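PDB 3BBL: regulatory protein of LacI family, which probably regulates transcription by binding DNA in response to a small ligand held by its periplasmic-binding-protein-like part, as other LacI-family regulators do. Local coordinates for residues L84-R95 with W100-G109. Numbering follows the deposited sequence.
Sequences LKQKFPFVAFGR and WDFAWVDIDG
Ala92 pairs with Trp104, and Phe93 with Val105, where strands 90-93 and 104-107 run parallel in the sheet of a Rossmann-like subdomain, as in LacI-family regulators and periplasmic binding proteins. Their axes are 11° apart. Ala92 N donates to Ala103 O (3.1 Å), and Ala92 O accepts from Val105 N (2.9 Å). A weak bond from Gly94 N to Val105 O continues the ladder.

Apolar side chains meet on both faces of the strand pair. On the face of Ala92 and Trp104, Phe102 CE1 lies 3.6 Å from Ala92 CB. The Phe90 side chain runs at about a right angle to that of Phe102, its CZ 3.8 Å from Phe102 CB. Leu84 CD2 touches the same CB from the helix end. On the other face Val91 CG1 meets Val105 CG2, and the edge of the Phe93 ring meets Ile107 CG1. Helix 243-258 packs on Val91 and Phe93.

Arg95 CG makes a CH-pi contact over the face of the Trp104 six-membered ring, 3.5 Å from its centroid. His267 stacks on that tryptophan. The arginine chain bends at chi3 (-68°) to bring the guanidinium to buried Asp106, with the two planes perpendicular. Arg138 makes a second salt bridge to Asp106 OD2. Arg95 NE makes a salt bridge to Asp106 OD2 (2.7 Å), and Arg95 N donates a hydrogen bond to the same oxygen (3.0 Å), the two coming from opposite faces of the carboxylate.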
loop_
_atom_site.group_PDB
_atom_site.type_symbol
_atom_site.label_atom_id
_atom_site.label_comp_id
_atom_site.label_asym_id
_atom_site.label_seq_id
_atom_site.Cartn_x
_atom_site.Cartn_y
_atom_site.Cartn_z
ATOM N N LEU A 84 13.766 21.432 -17.296
ATOM C CA LEU A 84 13.636 22.882 -17.400
ATOM C C LEU A 84 14.503 23.382 -18.548
ATOM O O LEU A 84 14.084 24.235 -19.332
ATOM C CB LEU A 84 14.064 23.564 -16.095
ATOM C CG LEU A 84 13.016 23.618 -14.985
ATOM C CD1 LEU A 84 13.642 24.174 -13.729
ATOM C CD2 LEU A 84 11.842 24.475 -15.430
ATOM N N LYS A 85 15.713 22.841 -18.640
ATOM C CA LYS A 85 16.641 23.218 -19.696
ATOM C C LYS A 85 16.072 22.825 -21.056
ATOM O O LYS A 85 16.118 23.609 -22.007
ATOM C CB LYS A 85 17.993 22.533 -19.479
ATOM C CG LYS A 85 18.703 22.964 -18.206
ATOM C CD LYS A 85 19.896 22.060 -17.893
ATOM C CE LYS A 85 20.559 22.441 -16.563
ATOM N NZ LYS A 85 21.610 21.467 -16.139
ATOM N N GLN A 86 15.521 21.617 -21.137
ATOM C CA GLN A 86 14.947 21.107 -22.376
ATOM C C GLN A 86 13.611 21.750 -22.734
ATOM O O GLN A 86 13.024 21.433 -23.768
ATOM C CB GLN A 86 14.747 19.598 -22.272
ATOM C CG GLN A 86 15.966 18.835 -21.800
ATOM C CD GLN A 86 17.121 18.900 -22.782
ATOM O OE1 GLN A 86 16.989 18.487 -23.935
ATOM N NE2 GLN A 86 18.263 19.418 -22.328
ATOM N N LYS A 87 13.122 22.649 -21.889
ATOM C CA LYS A 87 11.838 23.287 -22.158
ATOM C C LYS A 87 10.741 22.248 -22.425
ATOM O O LYS A 87 9.808 22.513 -23.182
ATOM C CB LYS A 87 11.946 24.222 -23.367
ATOM C CG LYS A 87 12.478 25.616 -23.068
ATOM C CD LYS A 87 13.897 25.597 -22.519
ATOM C CE LYS A 87 14.407 27.020 -22.276
ATOM N NZ LYS A 87 15.787 27.046 -21.704
ATOM N N PHE A 88 10.852 21.072 -21.806
ATOM C CA PHE A 88 9.856 20.014 -21.990
ATOM C C PHE A 88 8.786 20.069 -20.892
ATOM O O PHE A 88 9.098 20.271 -19.720
ATOM C CB PHE A 88 10.530 18.640 -21.976
ATOM C CG PHE A 88 9.718 17.566 -22.636
ATOM C CD1 PHE A 88 9.600 17.520 -24.023
ATOM C CD2 PHE A 88 9.045 16.619 -21.879
ATOM C CE1 PHE A 88 8.822 16.548 -24.647
ATOM C CE2 PHE A 88 8.261 15.641 -22.491
ATOM C CZ PHE A 88 8.150 15.605 -23.878
ATOM N N PRO A 89 7.508 19.872 -21.260
ATOM C CA PRO A 89 6.390 19.907 -20.305
ATOM C C PRO A 89 6.507 18.918 -19.142
ATOM O O PRO A 89 6.816 17.736 -19.334
ATOM C CB PRO A 89 5.175 19.592 -21.176
ATOM C CG PRO A 89 5.602 20.022 -22.548
ATOM C CD PRO A 89 7.024 19.545 -22.611
ATOM N N PHE A 90 6.252 19.410 -17.935
ATOM C CA PHE A 90 6.310 18.564 -16.755
ATOM C C PHE A 90 5.704 19.276 -15.569
ATOM O O PHE A 90 5.684 20.502 -15.505
ATOM C CB PHE A 90 7.757 18.171 -16.438
ATOM C CG PHE A 90 8.543 19.232 -15.714
ATOM C CD1 PHE A 90 8.506 19.320 -14.322
ATOM C CD2 PHE A 90 9.338 20.131 -16.419
ATOM C CE1 PHE A 90 9.258 20.290 -13.642
ATOM C CE2 PHE A 90 10.092 21.103 -15.753
ATOM C CZ PHE A 90 10.053 21.183 -14.363
ATOM N N VAL A 91 5.189 18.486 -14.638
ATOM C CA VAL A 91 4.612 19.005 -13.409
ATOM C C VAL A 91 5.259 18.199 -12.301
ATOM O O VAL A 91 5.328 16.973 -12.378
ATOM C CB VAL A 91 3.087 18.796 -13.346
ATOM C CG1 VAL A 91 2.583 19.095 -11.944
ATOM C CG2 VAL A 91 2.395 19.698 -14.343
ATOM N N ALA A 92 5.764 18.883 -11.287
ATOM C CA ALA A 92 6.387 18.192 -10.166
ATOM C C ALA A 92 5.395 18.093 -9.013
ATOM O O ALA A 92 4.688 19.050 -8.709
ATOM C CB ALA A 92 7.637 18.937 -9.715
ATOM N N PHE A 93 5.311 16.917 -8.405
ATOM C CA PHE A 93 4.444 16.724 -7.249
ATOM C C PHE A 93 5.380 16.955 -6.064
ATOM O O PHE A 93 5.979 16.013 -5.540
ATOM C CB PHE A 93 3.896 15.296 -7.199
ATOM C CG PHE A 93 3.070 15.000 -5.968
ATOM C CD1 PHE A 93 2.926 13.696 -5.507
ATOM C CD2 PHE A 93 2.427 16.022 -5.272
ATOM C CE1 PHE A 93 2.161 13.414 -4.380
ATOM C CE2 PHE A 93 1.658 15.746 -4.140
ATOM C CZ PHE A 93 1.526 14.436 -3.695
ATOM N N GLY A 94 5.514 18.215 -5.668
ATOM C CA GLY A 94 6.396 18.567 -4.570
ATOM C C GLY A 94 7.361 19.658 -4.991
ATOM O O GLY A 94 7.931 19.597 -6.074
ATOM N N ARG A 95 7.542 20.661 -4.138
ATOM C CA ARG A 95 8.441 21.776 -4.422
ATOM C C ARG A 95 9.917 21.391 -4.327
ATOM O O ARG A 95 10.257 20.289 -3.900
ATOM C CB ARG A 95 8.149 22.925 -3.455
ATOM C CG ARG A 95 6.801 23.586 -3.672
ATOM C CD ARG A 95 6.243 24.150 -2.377
ATOM N NE ARG A 95 5.886 23.082 -1.446
ATOM C CZ ARG A 95 5.342 23.279 -0.251
ATOM N NH1 ARG A 95 5.092 24.509 0.167
ATOM N NH2 ARG A 95 5.034 22.243 0.518
ATOM N N TRP A 100 12.991 28.692 -6.999
ATOM C CA TRP A 100 13.261 27.964 -8.237
ATOM C C TRP A 100 11.880 27.914 -8.882
ATOM O O TRP A 100 10.910 27.527 -8.225
ATOM C CB TRP A 100 13.770 26.547 -7.951
ATOM C CG TRP A 100 14.757 26.042 -8.985
ATOM C CD1 TRP A 100 15.391 26.783 -9.949
ATOM C CD2 TRP A 100 15.272 24.704 -9.107
ATOM N NE1 TRP A 100 16.261 25.989 -10.659
ATOM C CE2 TRP A 100 16.200 24.713 -10.174
ATOM C CE3 TRP A 100 15.020 23.500 -8.436
ATOM C CZ2 TRP A 100 16.901 23.561 -10.560
ATOM C CZ3 TRP A 100 15.717 22.356 -8.824
ATOM C CH2 TRP A 100 16.637 22.396 -9.883
ATOM N N ASP A 101 11.782 28.307 -10.150
ATOM C CA ASP A 101 10.484 28.342 -10.820
ATOM C C ASP A 101 10.143 27.216 -11.798
ATOM O O ASP A 101 10.957 26.838 -12.641
ATOM C CB ASP A 101 10.316 29.683 -11.537
ATOM C CG ASP A 101 8.989 29.790 -12.269
ATOM O OD1 ASP A 101 7.935 29.656 -11.603
ATOM O OD2 ASP A 101 8.999 30.005 -13.504
ATOM N N PHE A 102 8.918 26.706 -11.673
ATOM C CA PHE A 102 8.391 25.640 -12.528
ATOM C C PHE A 102 6.985 25.267 -12.070
ATOM O O PHE A 102 6.530 25.730 -11.025
ATOM C CB PHE A 102 9.306 24.409 -12.495
ATOM C CG PHE A 102 9.527 23.848 -11.121
ATOM C CD1 PHE A 102 8.699 22.854 -10.620
ATOM C CD2 PHE A 102 10.574 24.308 -10.329
ATOM C CE1 PHE A 102 8.913 22.322 -9.348
ATOM C CE2 PHE A 102 10.796 23.787 -9.060
ATOM C CZ PHE A 102 9.965 22.790 -8.569
ATOM N N ALA A 103 6.292 24.445 -12.852
ATOM C CA ALA A 103 4.936 24.032 -12.502
ATOM C C ALA A 103 4.936 22.927 -11.447
ATOM O O ALA A 103 5.686 21.957 -11.551
ATOM C CB ALA A 103 4.196 23.561 -13.745
ATOM N N TRP A 104 4.095 23.076 -10.427
ATOM C CA TRP A 104 4.016 22.063 -9.389
ATOM C C TRP A 104 2.734 22.015 -8.583
ATOM O O TRP A 104 1.978 22.989 -8.499
ATOM C CB TRP A 104 5.196 22.180 -8.409
ATOM C CG TRP A 104 5.364 23.522 -7.710
ATOM C CD1 TRP A 104 6.319 24.463 -7.972
ATOM C CD2 TRP A 104 4.595 24.033 -6.608
ATOM N NE1 TRP A 104 6.200 25.523 -7.102
ATOM C CE2 TRP A 104 5.152 25.287 -6.258
ATOM C CE3 TRP A 104 3.494 23.556 -5.885
ATOM C CZ2 TRP A 104 4.644 26.068 -5.214
ATOM C CZ3 TRP A 104 2.988 24.336 -4.842
ATOM C CH2 TRP A 104 3.566 25.579 -4.521
ATOM N N VAL A 105 2.508 20.841 -8.006
ATOM C CA VAL A 105 1.382 20.581 -7.133
ATOM C C VAL A 105 2.042 20.000 -5.885
ATOM O O VAL A 105 2.929 19.152 -5.986
ATOM C CB VAL A 105 0.417 19.529 -7.717
ATOM C CG1 VAL A 105 -0.686 19.227 -6.709
ATOM C CG2 VAL A 105 -0.187 20.030 -9.024
ATOM N N ASP A 106 1.625 20.469 -4.713
ATOM C CA ASP A 106 2.194 19.972 -3.473
ATOM C C ASP A 106 1.218 20.067 -2.316
ATOM O O ASP A 106 0.232 20.798 -2.372
ATOM C CB ASP A 106 3.464 20.750 -3.121
ATOM C CG ASP A 106 4.375 19.978 -2.181
ATOM O OD1 ASP A 106 3.959 18.913 -1.695
ATOM O OD2 ASP A 106 5.505 20.435 -1.929
ATOM N N ILE A 107 1.505 19.305 -1.268
ATOM C CA ILE A 107 0.689 19.305 -0.070
ATOM C C ILE A 107 1.381 20.237 0.922
ATOM O O ILE A 107 2.605 20.222 1.043
ATOM C CB ILE A 107 0.603 17.888 0.543
ATOM C CG1 ILE A 107 0.196 16.872 -0.533
ATOM C CG2 ILE A 107 -0.389 17.881 1.698
ATOM C CD1 ILE A 107 -1.118 17.184 -1.242
ATOM N N ASP A 108 0.603 21.058 1.620
ATOM C CA ASP A 108 1.164 21.983 2.601
ATOM C C ASP A 108 1.552 21.205 3.870
ATOM O O ASP A 108 0.791 21.157 4.835
ATOM C CB ASP A 108 0.136 23.070 2.946
ATOM C CG ASP A 108 0.737 24.219 3.746
ATOM O OD1 ASP A 108 1.807 24.031 4.365
ATOM O OD2 ASP A 108 0.126 25.309 3.767
ATOM N N GLY A 109 2.733 20.590 3.847
ATOM C CA GLY A 109 3.205 19.831 4.991
ATOM C C GLY A 109 3.233 20.664 6.263
ATOM O O GLY A 109 2.760 20.233 7.318
#